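Side-chain contacts in beta-mannosidase (Trichoderma harzianum, PDB 4CVU), which probably hydrolyses terminal beta-D-mannose units from the non-reducing ends of beta-mannosides, as a fungal glycoside hydrolase of family 2: residues P601-W606 and E613-N618; Q607-P612 and I623-H628; L643-M648 and Q713-A718; W671-Q676 and W937-P942. All blocks are in the same frame, centred on the assembly; numbering follows the deposited sequence.

Contact 1: residues P601-W606 and E613-N618. With CD (cadmium ion), chain M; CA (calcium ion), chain B; NAG (2-acetamido-2-deoxy-beta-D-glucopyranose), chain C.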
# COMPACT_ATOMS: atom_id res chain seq x y z
N PRO A 601 6.66 14.65 4.18
CA PRO A 601 5.56 15.04 3.34
C PRO A 601 4.20 14.75 4.02
O PRO A 601 4.13 14.06 5.06
CB PRO A 601 5.71 14.09 2.14
CG PRO A 601 6.30 12.85 2.69
CD PRO A 601 7.28 13.39 3.73
N SER A 602 3.11 15.18 3.38
CA SER A 602 1.77 14.91 3.88
C SER A 602 1.56 13.40 4.05
O SER A 602 2.20 12.60 3.38
CB SER A 602 0.74 15.46 2.88
OG SER A 602 0.84 14.70 1.68
N ILE A 603 0.65 13.04 4.95
CA ILE A 603 0.25 11.64 5.06
C ILE A 603 -0.38 11.15 3.74
O ILE A 603 -0.28 9.96 3.42
CB ILE A 603 -0.66 11.35 6.28
CG1 ILE A 603 -0.98 9.85 6.38
CG2 ILE A 603 -1.96 12.17 6.24
CD1 ILE A 603 -1.68 9.44 7.65
N GLN A 604 -1.02 12.04 2.97
CA GLN A 604 -1.69 11.56 1.72
C GLN A 604 -0.58 11.19 0.74
O GLN A 604 -0.71 10.25 -0.04
CB GLN A 604 -2.60 12.61 1.08
CG GLN A 604 -3.83 13.03 1.92
CD GLN A 604 -3.53 13.99 3.06
OE1 GLN A 604 -2.46 14.52 3.18
NE2 GLN A 604 -4.52 14.23 3.89
N THR A 605 0.55 11.94 0.79
CA THR A 605 1.69 11.62 -0.06
C THR A 605 2.31 10.27 0.42
O THR A 605 2.37 9.29 -0.39
CB THR A 605 2.71 12.78 -0.16
OG1 THR A 605 2.21 13.85 -1.01
CG2 THR A 605 3.97 12.28 -0.71
N TRP A 606 2.64 10.15 1.72
CA TRP A 606 3.12 8.86 2.27
C TRP A 606 2.24 7.72 1.80
O TRP A 606 2.72 6.64 1.42
CB TRP A 606 3.07 8.84 3.75
CG TRP A 606 4.29 9.53 4.34
CD1 TRP A 606 4.31 10.64 5.06
CD2 TRP A 606 5.63 9.11 4.16
NE1 TRP A 606 5.63 10.97 5.43
CE2 TRP A 606 6.45 10.02 4.88
CE3 TRP A 606 6.24 8.05 3.51
CZ2 TRP A 606 7.83 9.88 4.93
CZ3 TRP A 606 7.60 7.90 3.56
CH2 TRP A 606 8.40 8.82 4.28
N GLU A 613 0.44 -0.06 7.73
CA GLU A 613 1.11 -0.30 9.02
C GLU A 613 2.45 0.44 9.19
O GLU A 613 3.01 0.49 10.29
CB GLU A 613 1.34 -1.77 9.28
CG GLU A 613 2.46 -2.36 8.42
CD GLU A 613 2.78 -3.80 8.80
OE1 GLU A 613 2.29 -4.20 9.90
OE2 GLU A 613 3.48 -4.49 8.02
N GLU A 614 3.00 0.94 8.10
CA GLU A 614 4.25 1.69 8.15
C GLU A 614 4.10 3.19 8.34
O GLU A 614 5.08 3.90 8.29
CB GLU A 614 5.07 1.41 6.86
CG GLU A 614 5.62 -0.01 6.77
CD GLU A 614 6.56 -0.34 7.90
OE1 GLU A 614 7.66 0.22 8.03
OE2 GLU A 614 6.23 -1.23 8.68
N LEU A 615 2.89 3.68 8.56
CA LEU A 615 2.65 5.09 8.70
C LEU A 615 2.87 5.58 10.13
O LEU A 615 1.94 5.89 10.84
CB LEU A 615 1.22 5.41 8.27
CG LEU A 615 0.86 5.09 6.81
CD1 LEU A 615 -0.63 5.29 6.59
CD2 LEU A 615 1.61 5.92 5.78
N SER A 616 4.13 5.66 10.55
CA SER A 616 4.45 6.30 11.83
C SER A 616 5.78 6.97 11.69
O SER A 616 6.60 6.59 10.85
CB SER A 616 4.42 5.32 13.02
OG SER A 616 5.48 4.38 12.91
N PHE A 617 6.03 7.98 12.50
CA PHE A 617 7.15 8.88 12.26
C PHE A 617 8.44 8.09 12.01
O PHE A 617 9.19 8.38 11.13
CB PHE A 617 7.28 9.85 13.43
CG PHE A 617 8.17 11.05 13.16
CD1 PHE A 617 9.52 10.99 13.40
CD2 PHE A 617 7.63 12.25 12.72
CE1 PHE A 617 10.36 12.11 13.20
CE2 PHE A 617 8.44 13.37 12.51
CZ PHE A 617 9.84 13.29 12.72
N ASN A 618 8.62 7.02 12.79
CA ASN A 618 9.90 6.32 12.84
C ASN A 618 9.73 4.85 12.46
O ASN A 618 10.43 4.00 12.96
CB ASN A 618 10.43 6.40 14.26
CG ASN A 618 11.39 7.54 14.51
OD1 ASN A 618 12.08 8.06 13.59
ND2 ASN A 618 11.46 7.93 15.74
CD CD M . 3.50 -6.33 9.80
CA CA B . 7.60 -1.56 10.29
C1 NAG C . 12.37 8.93 16.20
C2 NAG C . 11.91 9.86 17.30
C3 NAG C . 13.06 10.63 17.95
C4 NAG C . 14.26 9.75 18.31
C5 NAG C . 14.59 8.93 17.10
C6 NAG C . 15.76 7.98 17.34
C7 NAG C . 9.67 10.79 17.03
C8 NAG C . 8.81 11.92 16.52
N2 NAG C . 10.96 10.85 16.80
O3 NAG C . 12.60 11.28 19.11
O4 NAG C . 15.40 10.51 18.63
O5 NAG C . 13.47 8.18 16.68
O6 NAG C . 15.47 7.09 18.40
O7 NAG C . 9.13 9.87 17.67
O HOH W 1 8.49 -0.35 11.85
O HOH W 2 1.81 -7.28 8.77
O HOH W 3 5.11 -5.25 10.78
O HOH W 4 3.11 -7.65 11.94
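Trp606 and Leu615 bring the two backbones nearest each other, with 7.5 Å between their CA atoms. Segment 601-606 leads from a loop into the start of helix 603-609. Segment 613-618 starts in the last residues of a short 3-10 segment and becomes a loop. Leu615 sits at the centre of an inverse gamma turn in that loop. Ser602 is the N-cap of the helix, and its OG accepts from Thr605 N over 2.9 Å. Glu721 binds both Ser602 OG and Thr605 OG1 from outside.

The contact is small and wholly apolar. Leu615 spreads its two methyls over two neighbours one helical turn apart. CD2 meets Trp606 at CB, 3.8 Å away, and CD1 lies more loosely by CD1 of Ile603. Its CG stands anti to the carbonyl carbon (chi1 -61°), and from there both methyls reach the helix. The Trp606 ring leads away from Leu615. One of its faces carries Pro601, whose CG is 3.4 Å above the plane. Phe668 of helix 664-692 touches both Leu615 and the Trp606 ring.

The rest of segment 613-618 binds ions and sugar. Both carboxylate oxygens of Glu613 hold a cadmium ion, OE1 at 2.5 Å, together with His62 of the second subunit. Glu614 OE2 binds a calcium ion at 2.1 Å. Asn618 ND2 is joined covalently to an N-acetylglucosamine, and the acetamido methyl C8 of that sugar lies over one face of Phe617. Taken together, this is an N-capped helix start packed against an inverse gamma turn, beside an N-glycosylation site.

Contact 2: residues Q607-P612 and I623-H628. With CD (cadmium ion), chain N.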
# COMPACT_ATOMS: atom_id res chain seq x y z
N GLN A 607 0.95 7.94 1.91
CA GLN A 607 -0.02 6.88 1.63
C GLN A 607 0.08 6.32 0.20
O GLN A 607 -0.44 5.23 -0.11
CB GLN A 607 -1.43 7.38 1.92
CG GLN A 607 -1.79 7.34 3.39
CD GLN A 607 -3.14 7.97 3.67
OE1 GLN A 607 -3.51 9.02 3.11
NE2 GLN A 607 -3.86 7.34 4.51
N GLN A 608 0.72 7.07 -0.68
CA GLN A 608 0.90 6.64 -2.06
C GLN A 608 1.91 5.51 -2.17
O GLN A 608 1.82 4.72 -3.08
CB GLN A 608 1.38 7.82 -2.92
CG GLN A 608 0.38 8.97 -3.01
CD GLN A 608 0.96 10.21 -3.68
OE1 GLN A 608 2.09 10.23 -4.17
NE2 GLN A 608 0.15 11.25 -3.71
N ALA A 609 2.93 5.51 -1.29
CA ALA A 609 4.14 4.72 -1.48
C ALA A 609 4.38 3.66 -0.43
O ALA A 609 5.09 2.72 -0.68
CB ALA A 609 5.36 5.66 -1.53
N VAL A 610 3.77 3.78 0.75
CA VAL A 610 4.08 2.95 1.91
C VAL A 610 2.86 2.23 2.48
O VAL A 610 1.78 2.80 2.50
CB VAL A 610 4.73 3.86 2.98
CG1 VAL A 610 4.65 3.25 4.35
CG2 VAL A 610 6.17 4.15 2.62
N ASP A 611 3.06 1.03 3.03
CA ASP A 611 1.96 0.27 3.65
C ASP A 611 1.32 1.00 4.80
O ASP A 611 1.99 1.75 5.52
CB ASP A 611 2.44 -1.09 4.16
CG ASP A 611 2.94 -1.95 3.07
OD1 ASP A 611 2.66 -1.59 1.91
OD2 ASP A 611 3.72 -2.93 3.32
N PRO A 612 0.01 0.81 4.98
CA PRO A 612 -0.72 1.41 6.11
C PRO A 612 -0.01 1.17 7.44
O PRO A 612 0.22 2.12 8.19
CB PRO A 612 -2.08 0.68 6.08
CG PRO A 612 -2.26 0.26 4.66
CD PRO A 612 -0.87 0.02 4.09
N ILE A 623 11.90 5.59 7.90
CA ILE A 623 13.29 5.93 8.21
C ILE A 623 14.18 5.60 7.03
O ILE A 623 15.01 6.44 6.61
CB ILE A 623 13.81 5.16 9.44
CG1 ILE A 623 13.20 5.71 10.71
CG2 ILE A 623 15.33 5.22 9.51
CD1 ILE A 623 13.27 4.71 11.86
N LEU A 624 14.00 4.41 6.45
CA LEU A 624 14.88 3.97 5.34
C LEU A 624 14.70 4.81 4.08
O LEU A 624 15.56 4.81 3.21
CB LEU A 624 14.72 2.47 5.03
CG LEU A 624 15.43 1.56 6.06
CD1 LEU A 624 15.18 0.08 5.81
CD2 LEU A 624 16.93 1.85 6.06
N ARG A 625 13.59 5.54 3.99
CA ARG A 625 13.36 6.44 2.85
C ARG A 625 13.89 7.84 3.11
O ARG A 625 13.94 8.67 2.19
CB ARG A 625 11.89 6.46 2.51
CG ARG A 625 11.43 5.15 1.87
CD ARG A 625 9.92 5.10 1.81
NE ARG A 625 9.43 5.98 0.74
CZ ARG A 625 9.14 5.57 -0.51
NH1 ARG A 625 9.32 4.32 -0.89
NH2 ARG A 625 8.74 6.45 -1.41
N ASN A 626 14.33 8.11 4.32
CA ASN A 626 14.99 9.38 4.61
C ASN A 626 16.46 9.22 4.23
O ASN A 626 17.18 8.46 4.92
CB ASN A 626 14.88 9.74 6.07
CG ASN A 626 15.38 11.14 6.37
OD1 ASN A 626 16.07 11.78 5.54
ND2 ASN A 626 14.94 11.67 7.47
N HIS A 627 16.89 9.90 3.17
CA HIS A 627 18.27 9.79 2.76
C HIS A 627 19.10 10.93 3.28
O HIS A 627 20.22 11.10 2.84
CB HIS A 627 18.40 9.62 1.26
CG HIS A 627 17.92 8.29 0.77
ND1 HIS A 627 17.84 7.95 -0.56
CD2 HIS A 627 17.50 7.20 1.46
CE1 HIS A 627 17.42 6.71 -0.68
NE2 HIS A 627 17.19 6.23 0.52
N HIS A 628 18.54 11.68 4.20
CA HIS A 628 19.30 12.68 4.97
C HIS A 628 19.51 12.05 6.34
O HIS A 628 18.63 12.15 7.18
CB HIS A 628 18.49 13.99 5.11
CG HIS A 628 19.24 15.08 5.84
ND1 HIS A 628 20.50 15.50 5.45
CD2 HIS A 628 18.89 15.86 6.88
CE1 HIS A 628 20.90 16.48 6.25
NE2 HIS A 628 19.95 16.72 7.13
CD CD N . 3.47 -4.17 1.32
O HOH W 5 5.08 -6.32 1.33
O HOH W 6 2.40 -4.24 -0.62
O HOH W 7 5.64 -2.93 0.49
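A buried arginine, Arg625 of helix 620-625, packs on Ala609 and Val610 beside helix 603-609. Ala609 comes over one face of the guanidinium. Its CB is 3.5 Å from Arg625 NH2 and a little farther from CZ. Val610 approaches obliquely, with CG2 4.0 Å from Arg625 CD, and the two side chains run antiparallel alongside each other. Val610 is modelled in two conformers, so this second touch is less certain.

The Arg625 chain bends at its third torsion (chi3 75°), and this lays a guanidinium face against the Ala609 methyl. Its polar atoms are satisfied beyond the two segments. NH1 donates to the carbonyls of Asn71 and Gly73, and NH2 to that of Gln713. Trp712 adds a cation-pi contact. Grips from several sides should hold the group's rotation fixed, and the carbonyls and ring would be expected to stabilise its charge. Ala609 is also bonded to Gly73 through the backbone.

Just after Arg625, Asn626 OD1 accepts from His628 N over 2.8 Å. The donor is tilted 34° from the carbonyl plane, and the bond makes an Asx turn. On the other segment, Asp611 binds a cadmium ion with both oxygens, OD2 at 2.4 Å, and three waters also bind it. Asn72 of the second subunit packs on Asp611. Asn71 and Gly73 belong to the galactose-binding-like part of the chain, and the arginine reaches from this contact to that domain. The site is thus a buried arginine where two consecutive short helices meet the galactose-binding-like domain.

Contact 3: residues L643-M648 and Q713-A718. With NAG (2-acetamido-2-deoxy-beta-D-glucopyranose), chain D.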
# COMPACT_ATOMS: atom_id res chain seq x y z
N LEU A 643 19.57 10.13 11.76
CA LEU A 643 20.11 11.45 12.11
C LEU A 643 19.15 12.52 11.57
O LEU A 643 18.96 13.56 12.19
CB LEU A 643 21.49 11.66 11.51
CG LEU A 643 22.56 10.75 12.13
CD1 LEU A 643 23.76 10.66 11.21
CD2 LEU A 643 22.97 11.30 13.51
N GLY A 644 18.52 12.23 10.42
CA GLY A 644 17.60 13.21 9.84
C GLY A 644 16.31 13.23 10.59
O GLY A 644 15.75 14.32 10.82
N GLN A 645 15.76 12.02 10.84
CA GLN A 645 14.62 11.84 11.73
C GLN A 645 14.76 12.66 13.02
O GLN A 645 13.79 13.31 13.48
CB GLN A 645 14.43 10.37 12.09
CG GLN A 645 14.14 9.48 10.90
CD GLN A 645 12.88 9.89 10.18
OE1 GLN A 645 12.92 10.49 9.11
NE2 GLN A 645 11.76 9.60 10.79
N VAL A 646 15.94 12.63 13.61
CA VAL A 646 16.22 13.36 14.84
C VAL A 646 16.21 14.87 14.64
O VAL A 646 15.70 15.60 15.47
CB VAL A 646 17.54 12.88 15.48
CG1 VAL A 646 18.02 13.81 16.62
CG2 VAL A 646 17.36 11.47 16.02
N GLU A 647 16.79 15.35 13.55
CA GLU A 647 16.76 16.80 13.25
C GLU A 647 15.33 17.31 13.21
O GLU A 647 14.98 18.33 13.81
CB GLU A 647 17.50 17.13 11.97
CG GLU A 647 19.04 17.07 12.08
CD GLU A 647 19.74 17.17 10.72
OE1 GLU A 647 19.06 17.31 9.68
OE2 GLU A 647 20.99 17.13 10.69
N MET A 648 14.44 16.60 12.52
CA MET A 648 13.10 17.09 12.45
C MET A 648 12.43 17.06 13.81
O MET A 648 11.67 17.97 14.16
CB MET A 648 12.30 16.22 11.42
CG MET A 648 12.77 16.41 10.01
SD MET A 648 11.60 15.50 8.90
CE MET A 648 12.25 13.93 9.34
N GLN A 713 8.42 9.97 -2.57
CA GLN A 713 7.72 10.23 -1.31
C GLN A 713 8.64 9.98 -0.11
O GLN A 713 8.89 8.84 0.26
CB GLN A 713 6.47 9.37 -1.24
CG GLN A 713 5.58 9.55 -2.44
CD GLN A 713 5.94 8.66 -3.55
OE1 GLN A 713 7.09 8.21 -3.66
NE2 GLN A 713 4.95 8.36 -4.39
N ALA A 714 9.13 11.05 0.51
CA ALA A 714 10.16 10.88 1.48
C ALA A 714 10.42 12.19 2.18
O ALA A 714 10.09 13.24 1.66
CB ALA A 714 11.46 10.41 0.76
N PRO A 715 10.99 12.14 3.38
CA PRO A 715 11.28 13.42 4.04
C PRO A 715 12.44 14.12 3.37
O PRO A 715 13.52 13.55 3.25
CB PRO A 715 11.60 13.03 5.46
CG PRO A 715 11.97 11.63 5.42
CD PRO A 715 11.37 10.99 4.20
N THR A 716 12.20 15.34 2.88
CA THR A 716 13.26 16.14 2.21
C THR A 716 13.14 17.65 2.41
O THR A 716 12.29 18.16 3.15
CB THR A 716 13.19 15.94 0.68
OG1 THR A 716 12.15 16.80 0.19
CG2 THR A 716 12.94 14.43 0.23
N TRP A 717 13.94 18.38 1.67
CA TRP A 717 13.90 19.85 1.67
C TRP A 717 12.81 20.44 0.72
O TRP A 717 12.68 21.66 0.60
CB TRP A 717 15.28 20.43 1.29
CG TRP A 717 16.46 19.97 2.09
CD1 TRP A 717 17.13 20.71 3.05
CD2 TRP A 717 17.20 18.74 1.97
NE1 TRP A 717 18.15 20.00 3.58
CE2 TRP A 717 18.25 18.79 2.93
CE3 TRP A 717 17.06 17.58 1.20
CZ2 TRP A 717 19.12 17.73 3.14
CZ3 TRP A 717 17.94 16.53 1.39
CH2 TRP A 717 18.97 16.60 2.37
N ALA A 718 12.04 19.58 0.03
CA ALA A 718 11.08 20.04 -0.95
C ALA A 718 9.98 20.88 -0.36
O ALA A 718 9.64 20.74 0.84
CB ALA A 718 10.46 18.82 -1.68
C1 NAG D . 15.54 10.83 20.02
C2 NAG D . 17.03 11.09 20.27
C3 NAG D . 17.29 11.60 21.67
C4 NAG D . 16.40 12.79 21.97
C5 NAG D . 14.95 12.40 21.72
C6 NAG D . 14.04 13.60 21.94
C7 NAG D . 18.80 9.74 19.25
C8 NAG D . 19.41 8.37 19.13
N2 NAG D . 17.75 9.86 20.07
O3 NAG D . 18.62 12.02 21.72
O4 NAG D . 16.58 13.19 23.31
O5 NAG D . 14.78 11.96 20.38
O6 NAG D . 12.75 13.25 21.50
O7 NAG D . 19.30 10.68 18.62
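Thr716 OG1, next to the Pro715 that meets Gln645 and Met648, is held by two groups. Ala718 N donates to it over 2.8 Å, and the bond is nearly straight at 169°. This makes an ST turn. Asp710 OD1 is the second partner, so the hydroxyl ties the turn to an earlier part of the same loop.

Pro715 turns its CB-CG rim to helix 638-655. Met648 comes in roughly perpendicular and brings its end methyl CE to 4.0 Å from Pro715 CB. The methionine chain is extended to SD and then bends (chi3 -75°), which turns the methyl toward the proline. Gln645 comes obliquely, with OE1 4.0 Å from Pro715 CG. Its chain bends at the second torsion (chi2 -60°). The amide is satisfied at both ends, since Asn626 ND2 donates to OE1 over 2.9 Å and NE2 binds Asn618 OD1, which should fix its rotation.

The helix also meets sugar, where Val646 CG2 is 3.3 Å from O7 of an N-acetylglucosamine. Trp717, in the loop, packs edge-to-face on Trp706, and its NE1 binds Tyr575 OH. The loop follows strand 702-705, which pairs with strand 380-389. Such a helix-on-loop contact beside the closing strand is consistent with the alpha/beta barrel of family 2 hydrolases.

Contact 4: residues W671-Q676 and W937-P942. With NAG (2-acetamido-2-deoxy-beta-D-glucopyranose), chain H.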
# COMPACT_ATOMS: atom_id res chain seq x y z
N TRP A 671 2.22 14.98 13.32
CA TRP A 671 3.69 15.15 13.43
C TRP A 671 4.26 15.57 12.06
O TRP A 671 5.13 16.38 11.97
CB TRP A 671 4.40 13.86 13.97
CG TRP A 671 4.53 13.86 15.44
CD1 TRP A 671 3.62 13.43 16.37
CD2 TRP A 671 5.62 14.42 16.18
NE1 TRP A 671 4.11 13.67 17.63
CE2 TRP A 671 5.32 14.30 17.54
CE3 TRP A 671 6.82 15.03 15.81
CZ2 TRP A 671 6.18 14.73 18.54
CZ3 TRP A 671 7.68 15.47 16.79
CH2 TRP A 671 7.36 15.31 18.15
N CYS A 672 3.79 14.97 10.97
CA CYS A 672 4.26 15.42 9.66
C CYS A 672 4.06 16.94 9.41
O CYS A 672 4.88 17.58 8.78
CB CYS A 672 3.59 14.60 8.53
SG CYS A 672 4.22 12.90 8.43
N HIS A 673 2.93 17.48 9.88
CA HIS A 673 2.55 18.86 9.65
C HIS A 673 3.38 19.81 10.52
O HIS A 673 3.80 20.85 10.04
CB HIS A 673 1.07 19.01 9.95
CG HIS A 673 0.52 20.37 9.71
ND1 HIS A 673 0.55 20.97 8.48
CD2 HIS A 673 -0.09 21.24 10.53
CE1 HIS A 673 -0.00 22.17 8.55
NE2 HIS A 673 -0.41 22.35 9.79
N ALA A 674 3.68 19.42 11.75
CA ALA A 674 4.58 20.26 12.61
C ALA A 674 5.97 20.45 12.03
O ALA A 674 6.56 21.55 12.18
CB ALA A 674 4.66 19.71 14.03
N THR A 675 6.55 19.39 11.45
CA THR A 675 7.85 19.49 10.77
C THR A 675 7.77 20.50 9.64
O THR A 675 8.71 21.26 9.42
CB THR A 675 8.45 18.15 10.27
OG1 THR A 675 7.67 17.62 9.16
CG2 THR A 675 8.50 17.13 11.37
N GLN A 676 6.62 20.54 8.94
CA GLN A 676 6.42 21.50 7.87
C GLN A 676 6.30 22.93 8.36
O GLN A 676 6.67 23.81 7.66
CB GLN A 676 5.15 21.16 7.07
CG GLN A 676 5.34 19.93 6.25
CD GLN A 676 4.21 19.71 5.29
OE1 GLN A 676 3.43 20.61 5.00
NE2 GLN A 676 4.18 18.54 4.72
N TRP A 937 -3.91 25.09 17.25
CA TRP A 937 -4.64 24.50 18.37
C TRP A 937 -4.83 23.00 18.21
O TRP A 937 -4.74 22.24 19.16
CB TRP A 937 -6.02 25.19 18.52
CG TRP A 937 -7.00 24.45 19.37
CD1 TRP A 937 -8.05 23.66 18.93
CD2 TRP A 937 -7.02 24.40 20.79
NE1 TRP A 937 -8.70 23.13 19.99
CE2 TRP A 937 -8.10 23.56 21.15
CE3 TRP A 937 -6.23 24.97 21.79
CZ2 TRP A 937 -8.42 23.28 22.48
CZ3 TRP A 937 -6.54 24.69 23.12
CH2 TRP A 937 -7.64 23.85 23.46
N ASP A 938 -5.06 22.57 16.98
CA ASP A 938 -5.41 21.17 16.77
C ASP A 938 -4.21 20.22 16.95
O ASP A 938 -4.41 19.04 17.17
CB ASP A 938 -6.02 20.98 15.39
CG ASP A 938 -7.37 21.62 15.29
OD1 ASP A 938 -8.28 21.18 16.00
OD2 ASP A 938 -7.51 22.59 14.52
N LEU A 939 -2.98 20.74 16.91
CA LEU A 939 -1.80 19.92 17.19
C LEU A 939 -1.79 19.43 18.65
O LEU A 939 -1.17 18.42 18.94
CB LEU A 939 -0.51 20.68 16.92
CG LEU A 939 -0.23 21.15 15.48
CD1 LEU A 939 1.13 21.79 15.40
CD2 LEU A 939 -0.29 19.99 14.51
N THR A 940 -2.51 20.13 19.52
CA THR A 940 -2.38 20.00 20.97
C THR A 940 -3.50 19.13 21.58
O THR A 940 -3.43 18.80 22.74
CB THR A 940 -2.36 21.42 21.63
OG1 THR A 940 -3.70 21.89 21.88
CG2 THR A 940 -1.64 22.47 20.72
N THR A 941 -4.52 18.77 20.79
CA THR A 941 -5.64 17.97 21.26
C THR A 941 -5.41 16.46 21.09
O THR A 941 -4.61 16.05 20.25
CB THR A 941 -6.93 18.35 20.50
OG1 THR A 941 -6.73 18.18 19.09
CG2 THR A 941 -7.32 19.79 20.77
N PRO A 942 -6.09 15.63 21.87
CA PRO A 942 -5.91 14.20 21.73
C PRO A 942 -6.66 13.73 20.50
O PRO A 942 -7.50 14.50 20.01
CB PRO A 942 -6.54 13.64 23.01
CG PRO A 942 -7.25 14.76 23.65
CD PRO A 942 -7.26 15.91 22.70
OXT PRO A 942 -6.35 12.64 20.01
C1 NAG H . 2.47 10.30 18.98
C2 NAG H . 2.39 9.34 20.18
C3 NAG H . 3.48 9.58 21.23
C4 NAG H . 4.83 9.66 20.54
C5 NAG H . 4.79 10.73 19.45
C6 NAG H . 6.13 10.85 18.71
C7 NAG H . 0.31 8.33 20.88
C8 NAG H . -0.99 8.44 21.65
N2 NAG H . 1.12 9.37 20.86
O3 NAG H . 3.48 8.50 22.13
O4 NAG H . 5.82 9.98 21.50
O5 NAG H . 3.79 10.42 18.52
O6 NAG H . 6.49 9.61 18.13
O7 NAG H . 0.58 7.29 20.31
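His673 presents the edge of its ring to Leu939. Leu939 CD2 lies near the ring plane, 4.2 Å from His673 CD2, and the side chains stand roughly perpendicular. Trp888 meets the same ring with the planes at about 40°. Trp671 leaves the helix on the side turned from Leu939, and one face of its ring carries C6 of an N-acetylglucosamine, 3.4 Å above the plane. Thr941 CG2 lies over the rim of one face of Trp937.

Leu939 completes the contact with its other methyl, as CD1 lies 4.3 Å from Ala674 CB. His673 has CG anti to the backbone N (chi1 -178°), which brings the ring edge to the leucine.

Bonds within each segment hold the backbones. Thr675 OG1 donates to Cys672 O over 2.8 Å from above the carbonyl plane. Trp937 O accepts from both Thr940 N and Thr940 OG1, the hydroxyl lying in the carbonyl plane. Lys661 NZ binds the carbonyls of both Asp938 and Thr941. Apolar packing thus joins helix 664-692 to the C-terminal segment that follows strand 932-934, by the Ig-fold domain, a plain interdomain interface.

Overall arrangement
Contacts 1 and 2 are close neighbours, with centres about 7 Å apart. They share helix 603-609, and their segments alternate along the chain. Contact 3 follows them, with its centre about 11 Å from that of contact 2 and 12 Å from that of contact 1. Contact 4, closed last along the chain by its C-terminal segment, lies about 20 Å from contact 2 between centres, with no touch. The segments of contacts 3 and 4 also alternate, and Met648 packs on Thr675 between them. The four contacts cluster around helices 603-609, 620-625, 638-655 and 664-692, near the galactose-binding-like domain at one end and the C-terminal segment at the other.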